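Local coordinates for protein ribonucleoside-diphosphate reductase subunit beta (Bacillus halodurans C-125, PDB 2RCC) that probably forms the iron-binding small subunit of a ribonucleotide reductase, which makes deoxyribonucleotides from ribonucleotides for DNA synthesis, at residues T20-G25 against L235-E240; W53-I58 against N123-Y128. One frame throughout, in Å; residues are numbered along the deposited sequence. Where two conformers were deposited one is given.

Contact 1. Residues T20-G25 against L235-E240; sequences TGILNG and LVEFPE
Ile22 N donates to Glu237 OE1 at 3.0 Å, and with an N-H...O angle of 170° the bond is almost straight; it uses the syn lone pair of OE1, on the side of the other carboxylate oxygen. Glu237 was modelled in two conformers, so this grip belongs to one of them. The bond pins an N-terminal loop to the end of helix 207-237, one of the long helices of the ferritin-like bundle of the small subunit. Glu237 sits in the last turn with CG anti to its own N (chi1 -163°), and its extended chain carries the carboxylate out to the loop. There Gly21 has no side chain to get in the way, and its CA comes to 3.2 Å from Glu237 OE2. Ile22 lies obliquely across the glutamate, its CG1 3.8 Å from Glu237 OE1, and the Ile22 side chain also packs on Phe38, Leu103 and Leu234. The loop itself is tied down from elsewhere: Thr104 OG1 is hydrogen-bonded to both Gly21 O and Gly25 N.

One residue on, Phe238 leaves the helical conformation, and its ring turns to the same loop, also resting on Pro172 of helix 172-187. Leu23 meets the ring at its far end. The carbonyl Leu23 O lies in the plane of the ring, at its edge, 3.5 Å from Phe238 CZ, where the aromatic C-H would be slightly positive. Beside it, Leu23 CB touches the same Phe238 CZ at 3.9 Å.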
ATOM      1  N   THR A  20     -17.078  -6.229  11.728  1.00 15.86           N
ATOM      2  CA  THR A  20     -18.315  -5.800  12.354  1.00 18.86           C
ATOM      3  C   THR A  20     -18.357  -4.275  12.558  1.00 18.72           C
ATOM      4  O   THR A  20     -19.295  -3.775  13.151  1.00 19.95           O
ATOM      5  CB  THR A  20     -18.496  -6.412  13.736  1.00 20.34           C
ATOM      6  OG1 THR A  20     -17.465  -5.934  14.604  1.00 21.08           O
ATOM      7  CG2 THR A  20     -18.471  -7.953  13.659  1.00 17.99           C
ATOM      8  N   GLY A  21     -17.376  -3.516  12.080  1.00 17.15           N
ATOM      9  CA  GLY A  21     -17.414  -2.074  12.291  1.00 16.39           C
ATOM     10  C   GLY A  21     -16.129  -1.448  11.832  1.00 15.46           C
ATOM     11  O   GLY A  21     -15.079  -2.050  11.942  1.00 17.23           O
ATOM     12  N   ILE A  22     -16.219  -0.236  11.324  1.00 19.06           N
ATOM     13  CA  ILE A  22     -15.078   0.511  10.781  1.00 20.28           C
ATOM     14  C   ILE A  22     -14.089   0.963  11.869  1.00 17.35           C
ATOM     15  O   ILE A  22     -12.887   0.944  11.633  1.00 17.08           O
ATOM     16  CB  ILE A  22     -15.574   1.779   9.961  1.00 20.03           C
ATOM     17  CG1 ILE A  22     -16.333   1.374   8.708  1.00 24.48           C
ATOM     18  CG2 ILE A  22     -14.415   2.664   9.523  1.00 21.16           C
ATOM     19  CD1 ILE A  22     -17.024   2.588   8.046  1.00 22.36           C
ATOM     20  N   LEU A  23     -14.595   1.387  13.029  1.00 15.14           N
ATOM     21  CA  LEU A  23     -13.778   1.801  14.162  1.00 15.01           C
ATOM     22  C   LEU A  23     -14.258   1.057  15.390  1.00 15.98           C
ATOM     23  O   LEU A  23     -15.456   0.888  15.569  1.00 12.62           O
ATOM     24  CB  LEU A  23     -13.895   3.306  14.403  1.00 16.39           C
ATOM     25  CG  LEU A  23     -13.506   4.288  13.321  1.00 10.76           C
ATOM     26  CD1 LEU A  23     -13.906   5.731  13.736  1.00 14.12           C
ATOM     27  CD2 LEU A  23     -12.019   4.203  12.959  1.00 12.37           C
ATOM     28  N   ASN A  24     -13.342   0.617  16.243  1.00 18.52           N
ATOM     29  CA  ASN A  24     -13.689  -0.176  17.407  1.00 13.88           C
ATOM     30  C   ASN A  24     -14.564  -1.412  17.082  1.00 16.59           C
ATOM     31  O   ASN A  24     -15.358  -1.824  17.898  1.00 16.32           O
ATOM     32  CB  ASN A  24     -14.294   0.723  18.525  1.00 18.00           C
ATOM     33  CG  ASN A  24     -13.238   1.499  19.288  1.00 15.50           C
ATOM     34  OD1 ASN A  24     -12.039   1.201  19.200  1.00 17.18           O
ATOM     35  ND2 ASN A  24     -13.681   2.466  20.092  1.00 18.57           N
ATOM     36  N   GLY A  25     -14.352  -2.045  15.921  1.00 13.44           N
ATOM     37  CA  GLY A  25     -15.074  -3.253  15.565  1.00 15.17           C
ATOM     38  C   GLY A  25     -14.201  -4.461  15.828  1.00 16.23           C
ATOM     39  O   GLY A  25     -13.129  -4.354  16.426  1.00 15.82           O
ATOM     40  N   LEU A 235     -21.433   7.758   9.959  1.00 18.37           N
ATOM     41  CA  LEU A 235     -22.692   8.334  10.442  1.00 17.74           C
ATOM     42  C   LEU A 235     -23.740   7.237  10.709  1.00 16.80           C
ATOM     43  O   LEU A 235     -24.515   7.388  11.612  1.00 17.12           O
ATOM     44  CB  LEU A 235     -23.226   9.458   9.522  1.00 17.58           C
ATOM     45  CG  LEU A 235     -22.689  10.877   9.809  1.00 15.94           C
ATOM     46  CD1 LEU A 235     -21.210  10.974   9.893  1.00 22.32           C
ATOM     47  CD2 LEU A 235     -23.226  11.920   8.796  1.00 16.52           C
ATOM     48  N   VAL A 236     -23.738   6.145   9.942  1.00 18.03           N
ATOM     49  CA  VAL A 236     -24.639   4.996  10.201  1.00 18.43           C
ATOM     50  C   VAL A 236     -24.197   4.223  11.465  1.00 17.67           C
ATOM     51  O   VAL A 236     -25.034   3.845  12.284  1.00 18.08           O
ATOM     52  CB  VAL A 236     -24.641   3.997   9.000  1.00 17.91           C
ATOM     53  CG1 VAL A 236     -25.384   2.700   9.330  1.00 25.52           C
ATOM     54  CG2 VAL A 236     -25.224   4.661   7.781  1.00 22.09           C
ATOM     55  N   GLU A 237     -22.882   4.060  11.635  1.00 15.90           N
ATOM     56  CA  GLU A 237     -22.297   3.281  12.732  0.50 16.42           C
ATOM     57  C   GLU A 237     -22.280   4.006  14.090  1.00 16.31           C
ATOM     58  O   GLU A 237     -22.483   3.383  15.140  1.00 17.62           O
ATOM     59  CB  GLU A 237     -20.877   2.849  12.321  0.50 16.93           C
ATOM     60  CG  GLU A 237     -20.313   1.715  13.146  0.50 13.81           C
ATOM     61  CD  GLU A 237     -19.073   1.081  12.550  0.50 16.52           C
ATOM     62  OE1 GLU A 237     -19.042   0.760  11.347  0.50 26.52           O
ATOM     63  OE2 GLU A 237     -18.113   0.851  13.298  0.50 16.28           O
ATOM     64  N   PHE A 238     -22.033   5.310  14.064  1.00 16.58           N
ATOM     65  CA  PHE A 238     -21.974   6.183  15.223  1.00 15.17           C
ATOM     66  C   PHE A 238     -22.965   7.327  14.955  1.00 17.28           C
ATOM     67  O   PHE A 238     -22.549   8.427  14.532  1.00 15.60           O
ATOM     68  CB  PHE A 238     -20.555   6.749  15.404  1.00 15.85           C
ATOM     69  CG  PHE A 238     -19.500   5.691  15.549  1.00 19.61           C
ATOM     70  CD1 PHE A 238     -19.248   5.106  16.772  1.00 24.96           C
ATOM     71  CD2 PHE A 238     -18.783   5.258  14.446  1.00 18.05           C
ATOM     72  CE1 PHE A 238     -18.286   4.096  16.899  1.00 20.52           C
ATOM     73  CE2 PHE A 238     -17.803   4.242  14.579  1.00 13.12           C
ATOM     74  CZ  PHE A 238     -17.563   3.693  15.801  1.00 18.32           C
ATOM     75  N   PRO A 239     -24.283   7.057  15.139  1.00 18.17           N
ATOM     76  CA  PRO A 239     -25.343   8.072  14.951  1.00 17.78           C
ATOM     77  C   PRO A 239     -25.212   9.364  15.758  1.00 19.31           C
ATOM     78  O   PRO A 239     -25.782  10.407  15.366  1.00 17.96           O
ATOM     79  CB  PRO A 239     -26.599   7.343  15.401  1.00 18.83           C
ATOM     80  CG  PRO A 239     -26.322   5.944  15.171  1.00 20.51           C
ATOM     81  CD  PRO A 239     -24.878   5.747  15.467  1.00 16.50           C
ATOM     82  N   GLU A 240     -24.518   9.289  16.891  1.00 19.19           N
ATOM     83  CA  GLU A 240     -24.195  10.470  17.697  1.00 20.81           C
ATOM     84  C   GLU A 240     -23.379  11.540  16.935  1.00 19.05           C
ATOM     85  O   GLU A 240     -23.294  12.673  17.373  1.00 18.77           O
ATOM     86  CB  GLU A 240     -23.479  10.067  19.004  1.00 24.64           C
ATOM     87  CG  GLU A 240     -22.162   9.221  18.849  1.00 32.26           C
ATOM     88  CD  GLU A 240     -22.362   7.668  18.834  1.00 40.65           C
ATOM     89  OE1 GLU A 240     -23.245   7.132  18.116  1.00 30.30           O
ATOM     90  OE2 GLU A 240     -21.591   6.977  19.534  1.00 53.93           O
TER

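Contact 2. Residues W53-I58 against N123-Y128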
ATOM      1  N   TRP A  53      -0.635   2.724 -13.552  1.00 22.88           N
ATOM      2  CA  TRP A  53       0.195   3.510 -14.464  1.00 21.96           C
ATOM      3  C   TRP A  53       1.470   3.897 -13.724  1.00 21.76           C
ATOM      4  O   TRP A  53       1.503   3.883 -12.502  1.00 18.31           O
ATOM      5  CB  TRP A  53      -0.542   4.792 -14.971  1.00 21.80           C
ATOM      6  CG  TRP A  53      -0.830   5.779 -13.901  1.00 15.41           C
ATOM      7  CD1 TRP A  53      -1.911   5.774 -13.078  1.00 20.53           C
ATOM      8  CD2 TRP A  53      -0.006   6.878 -13.463  1.00 17.62           C
ATOM      9  NE1 TRP A  53      -1.816   6.783 -12.167  1.00 21.43           N
ATOM     10  CE2 TRP A  53      -0.665   7.482 -12.377  1.00 19.27           C
ATOM     11  CE3 TRP A  53       1.215   7.417 -13.890  1.00 23.38           C
ATOM     12  CZ2 TRP A  53      -0.170   8.591 -11.734  1.00 22.03           C
ATOM     13  CZ3 TRP A  53       1.710   8.549 -13.232  1.00 20.51           C
ATOM     14  CH2 TRP A  53       1.030   9.091 -12.153  1.00 20.98           C
ATOM     15  N   THR A  54       2.530   4.195 -14.459  1.00 20.66           N
ATOM     16  CA  THR A  54       3.734   4.733 -13.845  1.00 21.55           C
ATOM     17  C   THR A  54       4.223   5.855 -14.740  1.00 20.53           C
ATOM     18  O   THR A  54       3.935   5.879 -15.926  1.00 16.90           O
ATOM     19  CB  THR A  54       4.916   3.701 -13.623  1.00 22.01           C
ATOM     20  OG1 THR A  54       5.630   3.497 -14.837  1.00 25.35           O
ATOM     21  CG2 THR A  54       4.401   2.396 -13.017  1.00 25.32           C
ATOM     22  N   PRO A  55       4.973   6.788 -14.181  1.00 20.45           N
ATOM     23  CA  PRO A  55       5.472   7.860 -15.068  1.00 21.88           C
ATOM     24  C   PRO A  55       6.447   7.413 -16.157  1.00 21.61           C
ATOM     25  O   PRO A  55       6.614   8.115 -17.131  1.00 20.68           O
ATOM     26  CB  PRO A  55       6.136   8.824 -14.088  1.00 23.72           C
ATOM     27  CG  PRO A  55       6.473   7.992 -12.917  1.00 21.60           C
ATOM     28  CD  PRO A  55       5.389   6.989 -12.785  1.00 19.79           C
ATOM     29  N   PHE A  56       7.023   6.219 -16.034  1.00 22.14           N
ATOM     30  CA  PHE A  56       7.974   5.724 -16.993  1.00 22.98           C
ATOM     31  C   PHE A  56       7.376   5.366 -18.348  1.00 22.63           C
ATOM     32  O   PHE A  56       8.125   5.188 -19.290  1.00 24.45           O
ATOM     33  CB  PHE A  56       8.775   4.534 -16.402  1.00 23.32           C
ATOM     34  CG  PHE A  56       9.515   4.898 -15.143  1.00 25.91           C
ATOM     35  CD1 PHE A  56      10.664   5.660 -15.199  1.00 27.14           C
ATOM     36  CD2 PHE A  56       9.020   4.541 -13.893  1.00 23.72           C
ATOM     37  CE1 PHE A  56      11.348   6.035 -14.028  1.00 30.74           C
ATOM     38  CE2 PHE A  56       9.695   4.907 -12.728  1.00 31.43           C
ATOM     39  CZ  PHE A  56      10.870   5.656 -12.803  1.00 31.61           C
ATOM     40  N   GLU A  57       6.059   5.260 -18.444  1.00 24.20           N
ATOM     41  CA  GLU A  57       5.375   5.007 -19.690  1.00 26.67           C
ATOM     42  C   GLU A  57       5.127   6.334 -20.465  1.00 27.26           C
ATOM     43  O   GLU A  57       4.696   6.288 -21.604  1.00 24.65           O
ATOM     44  CB  GLU A  57       4.032   4.273 -19.404  1.00 30.13           C
ATOM     45  CG  GLU A  57       2.833   5.159 -18.936  1.00 29.68           C
ATOM     46  CD  GLU A  57       1.639   4.370 -18.323  1.00 34.01           C
ATOM     47  OE1 GLU A  57       1.831   3.472 -17.443  1.00 25.46           O
ATOM     48  OE2 GLU A  57       0.491   4.690 -18.713  1.00 43.45           O
ATOM     49  N   ILE A  58       5.423   7.490 -19.853  1.00 25.03           N
ATOM     50  CA  ILE A  58       5.170   8.814 -20.452  1.00 25.50           C
ATOM     51  C   ILE A  58       6.475   9.485 -20.900  1.00 25.67           C
ATOM     52  O   ILE A  58       7.375   9.739 -20.092  1.00 24.48           O
ATOM     53  CB  ILE A  58       4.392   9.679 -19.459  1.00 25.98           C
ATOM     54  CG1 ILE A  58       2.982   9.082 -19.303  1.00 29.29           C
ATOM     55  CG2 ILE A  58       4.324  11.134 -19.944  1.00 25.40           C
ATOM     56  CD1 ILE A  58       2.199   9.672 -18.211  1.00 40.23           C
ATOM     57  N   ASN A 123       4.072  11.288  -6.094  1.00 19.15           N
ATOM     58  CA  ASN A 123       5.217  12.121  -5.728  1.00 20.58           C
ATOM     59  C   ASN A 123       6.428  11.943  -6.659  1.00 21.13           C
ATOM     60  O   ASN A 123       7.062  12.931  -7.077  1.00 21.03           O
ATOM     61  CB  ASN A 123       5.620  11.915  -4.277  1.00 25.17           C
ATOM     62  CG  ASN A 123       6.677  12.926  -3.829  1.00 35.14           C
ATOM     63  OD1 ASN A 123       6.417  14.144  -3.727  1.00 49.57           O
ATOM     64  ND2 ASN A 123       7.878  12.432  -3.591  1.00 41.60           N
ATOM     65  N   GLN A 124       6.728  10.706  -7.021  1.00 19.40           N
ATOM     66  CA  GLN A 124       7.815  10.439  -7.965  1.00 19.57           C
ATOM     67  C   GLN A 124       7.533  10.999  -9.392  1.00 19.22           C
ATOM     68  O   GLN A 124       8.473  11.385 -10.110  1.00 19.20           O
ATOM     69  CB  GLN A 124       8.142   8.938  -7.969  1.00 22.41           C
ATOM     70  CG  GLN A 124       9.252   8.519  -8.928  1.00 21.90           C
ATOM     71  CD  GLN A 124       8.749   7.842 -10.170  1.00 22.83           C
ATOM     72  OE1 GLN A 124       7.781   7.061 -10.133  1.00 25.10           O
ATOM     73  NE2 GLN A 124       9.465   8.043 -11.268  1.00 23.13           N
ATOM     74  N   SER A 125       6.263  10.998  -9.794  1.00 17.36           N
ATOM     75  CA  SER A 125       5.842  11.537 -11.076  0.50 16.65           C
ATOM     76  C   SER A 125       6.065  13.053 -11.123  1.00 16.08           C
ATOM     77  O   SER A 125       6.420  13.598 -12.158  1.00 15.77           O
ATOM     78  CB  SER A 125       4.369  11.191 -11.346  0.50 16.54           C
ATOM     79  OG  SER A 125       4.151   9.791 -11.318  0.50 14.38           O
ATOM     80  N   TYR A 126       5.842  13.750  -9.999  1.00 14.95           N
ATOM     81  CA  TYR A 126       6.094  15.190  -9.976  1.00 16.17           C
ATOM     82  C   TYR A 126       7.604  15.473 -10.169  1.00 17.44           C
ATOM     83  O   TYR A 126       7.984  16.346 -10.952  1.00 19.64           O
ATOM     84  CB  TYR A 126       5.611  15.864  -8.699  1.00 16.55           C
ATOM     85  CG  TYR A 126       4.121  15.819  -8.479  1.00 12.73           C
ATOM     86  CD1 TYR A 126       3.233  16.230  -9.448  1.00 16.34           C
ATOM     87  CD2 TYR A 126       3.600  15.370  -7.270  1.00 12.73           C
ATOM     88  CE1 TYR A 126       1.839  16.138  -9.238  1.00 16.85           C
ATOM     89  CE2 TYR A 126       2.244  15.304  -7.043  1.00 14.79           C
ATOM     90  CZ  TYR A 126       1.363  15.699  -8.015  1.00 19.35           C
ATOM     91  OH  TYR A 126       0.013  15.634  -7.752  1.00 19.64           O
ATOM     92  N   SER A 127       8.443  14.736  -9.468  1.00 17.14           N
ATOM     93  CA  SER A 127       9.895  14.825  -9.655  1.00 19.26           C
ATOM     94  C   SER A 127      10.323  14.511 -11.055  1.00 18.05           C
ATOM     95  O   SER A 127      11.224  15.130 -11.568  1.00 19.53           O
ATOM     96  CB  SER A 127      10.649  13.876  -8.714  1.00 21.50           C
ATOM     97  OG  SER A 127      10.428  14.298  -7.387  1.00 33.96           O
ATOM     98  N   TYR A 128       9.730  13.483 -11.630  1.00 18.49           N
ATOM     99  CA  TYR A 128      10.008  13.055 -13.005  1.00 18.48           C
ATOM    100  C   TYR A 128       9.743  14.171 -14.048  1.00 19.01           C
ATOM    101  O   TYR A 128      10.527  14.357 -14.994  1.00 17.76           O
ATOM    102  CB  TYR A 128       9.160  11.807 -13.274  1.00 19.77           C
ATOM    103  CG  TYR A 128       9.259  11.151 -14.624  1.00 22.24           C
ATOM    104  CD1 TYR A 128      10.102  10.042 -14.834  1.00 25.01           C
ATOM    105  CD2 TYR A 128       8.437  11.555 -15.664  1.00 15.81           C
ATOM    106  CE1 TYR A 128      10.156   9.409 -16.081  1.00 26.90           C
ATOM    107  CE2 TYR A 128       8.491  10.944 -16.918  1.00 20.07           C
ATOM    108  CZ  TYR A 128       9.338   9.871 -17.122  1.00 28.58           C
ATOM    109  OH  TYR A 128       9.352   9.241 -18.363  1.00 23.23           O
TER
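Tyr128 reaches from its helix into the loop at 53-58 with CG anti to the backbone N (chi1 -180°), and three loop residues take up its ring and hydroxyl. Pro55 lies over one face, CB 4.0 Å from the centroid of the Tyr128 ring in a CH-pi contact. Phe56 stands almost perpendicular to it, the planes at 83° and the centroids of the Phe56 and Tyr128 rings 5.6 Å apart: an offset edge-to-face pair in which the tyrosine offers its edge to the phenylalanine's face. At the tip, Tyr128 OH donates to Ile58 O at 2.7 Å, with the acceptor in the plane of the tyrosine ring. A phenylalanine here would probably leave Ile58 O without its hydroxyl donor and weaken the hold of helix 106-133 on the loop.

Gln124, one turn earlier, bends at chi2 and lays its amide within 15° of parallel to the Phe56 ring, with NE2 3.2 Å from Phe56 CZ. The other end of that amide, Gln124 OE1, sits 3.2 Å from Pro55 CG and accepts a hydrogen bond from Tyr45 of the second subunit, so the loop and helix meet at the dimer interface. Helix 106-133 belongs to the ferritin-like bundle and probably supplies the iron ligands Glu119 and His122; it also carries Tyr126, probably the active-site tyrosine, whose side chain turns inward to Ile82 and Leu85. Trp53 NE1 is hydrogen-bonded to Asp219 OD2, and the indole lies close to His122, an arrangement consistent with the Trp-Asp-His radical relay of class I small subunits. In one of its two conformers, Ser125 OG is hydrogen-bonded to Val121 O and lies 3.3 Å from Trp53 CH2 and 3.3 Å from Pro55 CG.

Overall arrangement
From the N terminus the chain first passes 20-25, in the loop ahead of helix 41-50, then 53-58, in the loop before helix 61-66. Contact 2 closes first: helix 106-133 brings 123-128 back to 53-58 after 64 intervening residues, most of them helical. Contact 1 closes much later, when helix 207-237 ends beside 20-25 after 209 residues, so the smaller loop lies wholly within the larger. The centres are about 38 Å apart, on opposite sides of the chain's centre. Helix 207-237 links the two places: Met212, near its start, packs on contact 2, while its last turn enters contact 1.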